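Side-chain contacts in transcriptional regulator (LacI family) (Clostridium acetobutylicum ATCC 824, PDB 3G85), which probably regulates transcription as a LacI-type factor that binds cis-regulatory DNA: residues Arg99-Asn102 / Lys103-Ser106; Asn76-Asn79 / Tyr80-Glu83. All coordinates share one frame; numbering follows the deposited sequence.

Interaction 1 (Arg99-Asn102 / Lys103-Ser106); sequences RLSN and KYSS
A serine hydroxyl that gathers two backbone N-H groups inside a turn joins Ser101 to Lys103 and Tyr104, in the loop that leaves strand 94-97 and doubles back into strand 105-109 of the parallel sheet. A chi1 of 178° turns Ser101 OG toward its own carbonyl carbon, into the bend, where it accepts from both successive amides. The bond from Tyr104 N to Ser101 OG, 2.9 Å, is nearly straight at 173°; that from Lys103 N to the same OG, 3.0 Å, is more bent at 158°. Ser101 OG also lies at the edge of the Tyr104 ring, close to its plane, while Lys103 CG sits above one face, displaced toward the rim. Beyond CG the lysine chain runs fully extended, and its NZ is bound by the carbonyls of Leu85, Asn86 and Ala88; Tyr104 OH likewise bonds Leu85 O, at the end of helix 79-87. A water spans the mouth of the turn: it donates to Ser101 O and to Tyr104 O, 2.7 Å away. Ser106 OG contacts both this water and Asn108 OD1, so its one proton may be shared or the bonds may alternate. Nearby, Arg99 O abuts Ser106 CB at 3.2 Å. For the two amides and two carbonyls held here, side-chain and solvent oxygens probably take the place of regular backbone partners.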
ATOM      1  N   ARG A  99      -4.668   5.106   7.777  1.00 28.40           N
ATOM      2  CA  ARG A  99      -5.114   6.484   7.893  1.00 30.62           C
ATOM      3  C   ARG A  99      -4.966   6.831   9.313  1.00 31.80           C
ATOM      4  O   ARG A  99      -5.648   6.232  10.142  1.00 33.67           O
ATOM      5  CB  ARG A  99      -6.615   6.606   7.669  1.00 31.08           C
ATOM      6  CG  ARG A  99      -7.042   6.341   6.383  1.00 33.82           C
ATOM      7  CD  ARG A  99      -6.899   7.560   5.470  1.00 38.16           C
ATOM      8  NE  ARG A  99      -7.520   7.137   4.221  1.00 38.98           N
ATOM      9  CZ  ARG A  99      -7.044   6.177   3.437  1.00 37.78           C
ATOM     10  NH1 ARG A  99      -5.888   5.563   3.737  1.00 42.64           N
ATOM     11  NH2 ARG A  99      -7.708   5.839   2.346  1.00 40.50           N
ATOM     12  N   LEU A 100      -4.156   7.831   9.618  1.00 33.92           N
ATOM     13  CA  LEU A 100      -4.165   8.341  10.965  1.00 35.12           C
ATOM     14  C   LEU A 100      -5.483   9.088  11.282  1.00 34.52           C
ATOM     15  O   LEU A 100      -6.093   9.707  10.421  1.00 34.15           O
ATOM     16  CB  LEU A 100      -2.901   9.142  11.300  1.00 35.90           C
ATOM     17  CG  LEU A 100      -2.676   9.387  12.814  1.00 37.71           C
ATOM     18  CD1 LEU A 100      -2.870   8.114  13.699  1.00 34.69           C
ATOM     19  CD2 LEU A 100      -1.327  10.077  13.098  1.00 36.14           C
ATOM     20  N   SER A 101      -5.941   8.942  12.514  1.00 33.58           N
ATOM     21  CA  SER A 101      -7.171   9.548  12.953  1.00 33.03           C
ATOM     22  C   SER A 101      -7.031   9.915  14.428  1.00 33.58           C
ATOM     23  O   SER A 101      -6.374   9.209  15.187  1.00 33.49           O
ATOM     24  CB  SER A 101      -8.326   8.584  12.762  1.00 32.83           C
ATOM     25  OG  SER A 101      -9.557   9.152  13.225  1.00 29.83           O
ATOM     26  N   ASN A 102      -7.625  11.029  14.841  1.00 33.40           N
ATOM     27  CA  ASN A 102      -7.621  11.298  16.266  1.00 33.32           C
ATOM     28  C   ASN A 102      -8.988  10.898  16.813  1.00 31.97           C
ATOM     29  O   ASN A 102      -9.320  11.207  17.943  1.00 32.46           O
ATOM     30  CB  ASN A 102      -7.215  12.760  16.548  1.00 34.93           C
ATOM     31  CG  ASN A 102      -8.143  13.760  15.902  1.00 38.76           C
ATOM     32  OD1 ASN A 102      -9.240  13.416  15.444  1.00 42.25           O
ATOM     33  ND2 ASN A 102      -7.722  15.028  15.887  1.00 43.28           N
ATOM     34  N   LYS A 103      -9.792  10.197  16.002  1.00 29.58           N
ATOM     35  CA  LYS A 103     -11.100   9.716  16.478  1.00 28.34           C
ATOM     36  C   LYS A 103     -11.206   8.176  16.481  1.00 27.73           C
ATOM     37  O   LYS A 103     -11.705   7.560  17.432  1.00 27.04           O
ATOM     38  CB  LYS A 103     -12.238  10.318  15.639  1.00 28.48           C
ATOM     39  CG  LYS A 103     -13.632   9.829  16.053  1.00 27.87           C
ATOM     40  CD  LYS A 103     -14.712  10.518  15.248  1.00 31.69           C
ATOM     41  CE  LYS A 103     -16.085  10.056  15.723  1.00 36.67           C
ATOM     42  NZ  LYS A 103     -17.181  10.709  14.951  1.00 42.17           N
ATOM     43  N   TYR A 104     -10.802   7.581  15.361  1.00 25.97           N
ATOM     44  CA  TYR A 104     -10.849   6.152  15.164  1.00 24.73           C
ATOM     45  C   TYR A 104      -9.479   5.536  15.361  1.00 23.57           C
ATOM     46  O   TYR A 104      -8.457   6.150  15.043  1.00 24.31           O
ATOM     47  CB  TYR A 104     -11.353   5.843  13.728  1.00 25.76           C
ATOM     48  CG  TYR A 104     -12.786   6.268  13.505  1.00 24.65           C
ATOM     49  CD1 TYR A 104     -13.838   5.473  13.941  1.00 28.11           C
ATOM     50  CD2 TYR A 104     -13.087   7.491  12.882  1.00 25.98           C
ATOM     51  CE1 TYR A 104     -15.169   5.866  13.739  1.00 25.59           C
ATOM     52  CE2 TYR A 104     -14.406   7.906  12.700  1.00 28.52           C
ATOM     53  CZ  TYR A 104     -15.437   7.077  13.129  1.00 25.36           C
ATOM     54  OH  TYR A 104     -16.763   7.434  12.969  1.00 31.24           O
ATOM     55  N   SER A 105      -9.466   4.305  15.874  1.00 23.27           N
ATOM     56  CA  SER A 105      -8.257   3.481  15.928  1.00 21.90           C
ATOM     57  C   SER A 105      -7.822   3.092  14.500  1.00 21.99           C
ATOM     58  O   SER A 105      -8.640   3.066  13.523  1.00 20.44           O
ATOM     59  CB  SER A 105      -8.488   2.248  16.818  1.00 22.34           C
ATOM     60  OG  SER A 105      -8.824   2.631  18.176  1.00 21.97           O
ATOM     61  N   SER A 106      -6.538   2.825  14.349  1.00 20.88           N
ATOM     62  CA  SER A 106      -5.984   2.601  13.029  1.00 21.23           C
ATOM     63  C   SER A 106      -4.776   1.687  13.089  1.00 20.93           C
ATOM     64  O   SER A 106      -4.085   1.599  14.121  1.00 19.89           O
ATOM     65  CB  SER A 106      -5.617   3.935  12.343  1.00 22.06           C
ATOM     66  OG  SER A 106      -4.608   4.640  13.075  1.00 20.52           O
TER
HETATM   67  O   HOH W   1      -5.778   6.310  14.818  1.00 26.26           O

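Interaction 2 (Asn76-Asn79 / Tyr80-Glu83); sequences NISN and YDLE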
ATOM      1  N   ASN A  76      -9.548   1.090   2.589  1.00 22.49           N
ATOM      2  CA  ASN A  76      -9.067   2.327   1.971  1.00 24.29           C
ATOM      3  C   ASN A  76     -10.156   3.382   1.966  1.00 24.22           C
ATOM      4  O   ASN A  76     -10.845   3.558   0.946  1.00 23.35           O
ATOM      5  CB  ASN A  76      -8.552   2.063   0.516  1.00 24.78           C
ATOM      6  CG  ASN A  76      -8.078   3.349  -0.179  1.00 29.79           C
ATOM      7  OD1 ASN A  76      -7.354   4.156   0.421  1.00 33.53           O
ATOM      8  ND2 ASN A  76      -8.502   3.552  -1.436  1.00 29.04           N
ATOM      9  N   ILE A  77     -10.359   4.055   3.104  1.00 23.49           N
ATOM     10  CA  ILE A  77     -11.471   4.987   3.205  1.00 24.45           C
ATOM     11  C   ILE A  77     -11.180   6.237   2.349  1.00 25.53           C
ATOM     12  O   ILE A  77     -10.038   6.702   2.309  1.00 25.26           O
ATOM     13  CB  ILE A  77     -11.781   5.337   4.685  1.00 22.75           C
ATOM     14  CG1 ILE A  77     -13.163   6.012   4.788  1.00 25.04           C
ATOM     15  CG2 ILE A  77     -10.596   6.141   5.337  1.00 22.90           C
ATOM     16  CD1 ILE A  77     -13.823   5.872   6.137  1.00 25.11           C
ATOM     17  N   SER A  78     -12.180   6.703   1.599  1.00 26.39           N
ATOM     18  CA  SER A  78     -12.031   7.944   0.792  1.00 26.78           C
ATOM     19  C   SER A  78     -12.202   9.168   1.689  1.00 27.45           C
ATOM     20  O   SER A  78     -12.764   9.065   2.787  1.00 27.61           O
ATOM     21  CB  SER A  78     -13.078   7.995  -0.329  1.00 26.47           C
ATOM     22  OG  SER A  78     -14.385   8.178   0.216  1.00 26.91           O
ATOM     23  N   ASN A  79     -11.749  10.328   1.218  1.00 27.92           N
ATOM     24  CA  ASN A  79     -11.967  11.580   1.932  1.00 29.53           C
ATOM     25  C   ASN A  79     -13.447  11.854   2.185  1.00 29.02           C
ATOM     26  O   ASN A  79     -13.835  12.199   3.296  1.00 30.06           O
ATOM     27  CB  ASN A  79     -11.339  12.747   1.163  1.00 30.45           C
ATOM     28  CG  ASN A  79      -9.842  12.639   1.117  1.00 35.16           C
ATOM     29  OD1 ASN A  79      -9.232  12.048   2.018  1.00 38.78           O
ATOM     30  ND2 ASN A  79      -9.242  13.131   0.041  1.00 38.10           N
ATOM     31  N   TYR A  80     -14.261  11.618   1.159  1.00 29.68           N
ATOM     32  CA  TYR A  80     -15.695  11.772   1.259  1.00 30.07           C
ATOM     33  C   TYR A  80     -16.279  10.876   2.369  1.00 30.18           C
ATOM     34  O   TYR A  80     -17.014  11.341   3.254  1.00 28.95           O
ATOM     35  CB  TYR A  80     -16.345  11.495  -0.099  1.00 30.66           C
ATOM     36  CG  TYR A  80     -17.813  11.800  -0.049  1.00 32.65           C
ATOM     37  CD1 TYR A  80     -18.268  13.119  -0.177  1.00 33.65           C
ATOM     38  CD2 TYR A  80     -18.742  10.794   0.167  1.00 32.99           C
ATOM     39  CE1 TYR A  80     -19.607  13.421  -0.105  1.00 34.63           C
ATOM     40  CE2 TYR A  80     -20.106  11.086   0.256  1.00 34.88           C
ATOM     41  CZ  TYR A  80     -20.516  12.411   0.122  1.00 35.28           C
ATOM     42  OH  TYR A  80     -21.843  12.727   0.217  1.00 38.63           O
ATOM     43  N   ASP A  81     -15.915   9.595   2.343  1.00 29.73           N
ATOM     44  CA  ASP A  81     -16.405   8.631   3.335  1.00 30.26           C
ATOM     45  C   ASP A  81     -15.909   8.919   4.749  1.00 31.38           C
ATOM     46  O   ASP A  81     -16.633   8.731   5.733  1.00 30.62           O
ATOM     47  CB  ASP A  81     -16.075   7.207   2.886  1.00 29.86           C
ATOM     48  CG  ASP A  81     -17.078   6.703   1.845  1.00 31.28           C
ATOM     49  OD1 ASP A  81     -18.271   7.109   1.951  1.00 30.90           O
ATOM     50  OD2 ASP A  81     -16.694   5.938   0.943  1.00 29.28           O
ATOM     51  N   LEU A  82     -14.689   9.424   4.815  1.00 32.88           N
ATOM     52  CA  LEU A  82     -14.046   9.756   6.080  1.00 35.00           C
ATOM     53  C   LEU A  82     -14.731  10.932   6.752  1.00 36.32           C
ATOM     54  O   LEU A  82     -14.938  10.917   7.961  1.00 37.00           O
ATOM     55  CB  LEU A  82     -12.536   9.996   5.884  1.00 34.39           C
ATOM     56  CG  LEU A  82     -11.725  10.261   7.166  1.00 35.18           C
ATOM     57  CD1 LEU A  82     -12.000   9.269   8.269  1.00 32.03           C
ATOM     58  CD2 LEU A  82     -10.225  10.297   6.862  1.00 35.66           C
ATOM     59  N   GLU A  83     -15.104  11.938   5.964  1.00 37.96           N
ATOM     60  CA  GLU A  83     -15.890  13.061   6.489  1.00 39.64           C
ATOM     61  C   GLU A  83     -17.204  12.580   7.122  1.00 39.50           C
ATOM     62  O   GLU A  83     -17.565  13.043   8.207  1.00 40.41           O
ATOM     63  CB  GLU A  83     -16.143  14.131   5.415  1.00 39.51           C
ATOM     64  CG  GLU A  83     -17.306  15.060   5.767  1.00 43.69           C
ATOM     65  CD  GLU A  83     -17.179  16.427   5.193  1.00 47.42           C
ATOM     66  OE1 GLU A  83     -16.220  16.680   4.439  1.00 48.89           O
ATOM     67  OE2 GLU A  83     -18.060  17.265   5.501  1.00 52.19           O
TER
HETATM   68  O   HOH W   2     -14.445   4.930   1.190  1.00 25.06           O
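Ser78 meets Asp81 at the start of helix 79-87, where the tight part of this contact lies. Ser78 OG, set between its own backbone N and carbonyl carbon (chi1 69°), accepts from Asp81 N at 3.0 Å, with an N-H...O angle of 163°. Alongside, Ile77 CG1 passes obliquely across Asp81 CB, 3.7 Å away, and Ile77 CD1 rests over the backbone at Leu82 N and CA. Leu82 CB in turn lies 3.2 Å from Ser78 O, the carbonyl that receives Leu82 N in the first turn of the helix. This is a serine N-cap: the hydroxyl takes up an amide of the first turn, whose i-4 carbonyl, Ile77 O, is turned to Arg99 instead, on the helix that follows strand 71-74 in the alternating strand-helix order of the periplasmic-binding-protein fold. A water bridges the approach, accepting from Ser78 N and donating to Asp81 OD2, which also receives Leu57 N; Ser78 OG has a further partner in Asp55 OD1. The Tyr80 side chain leads away from segment 76-79, and its ring meets the His58 ring with planes about 65° apart. The other flank is looser: there the exposed Asn79 and Glu83 are joined chiefly through the backbone, Glu83 N to Asn79 O at 3.0 Å.

Overall arrangement
Followed from the N terminus, the chain leaves strand 71-74, and interaction 2 caps the start of helix 79-87 in the connection that follows. The helix then leads to strand 94-97, after which interaction 1 closes the short turn into strand 105-109. Both are local and stand in series, neither nested nor crossed, with centres about 12 Å apart on the same side of the chain's centre. They nevertheless touch: Arg99 NH2 reaches Ile77 O and Asn76 OD1, probably as hydrogen bonds. Since strands 71-74, 94-97 and 105-109 lie next to one another in the parallel sheet, the guanidinium links the loops that follow two neighbouring strands.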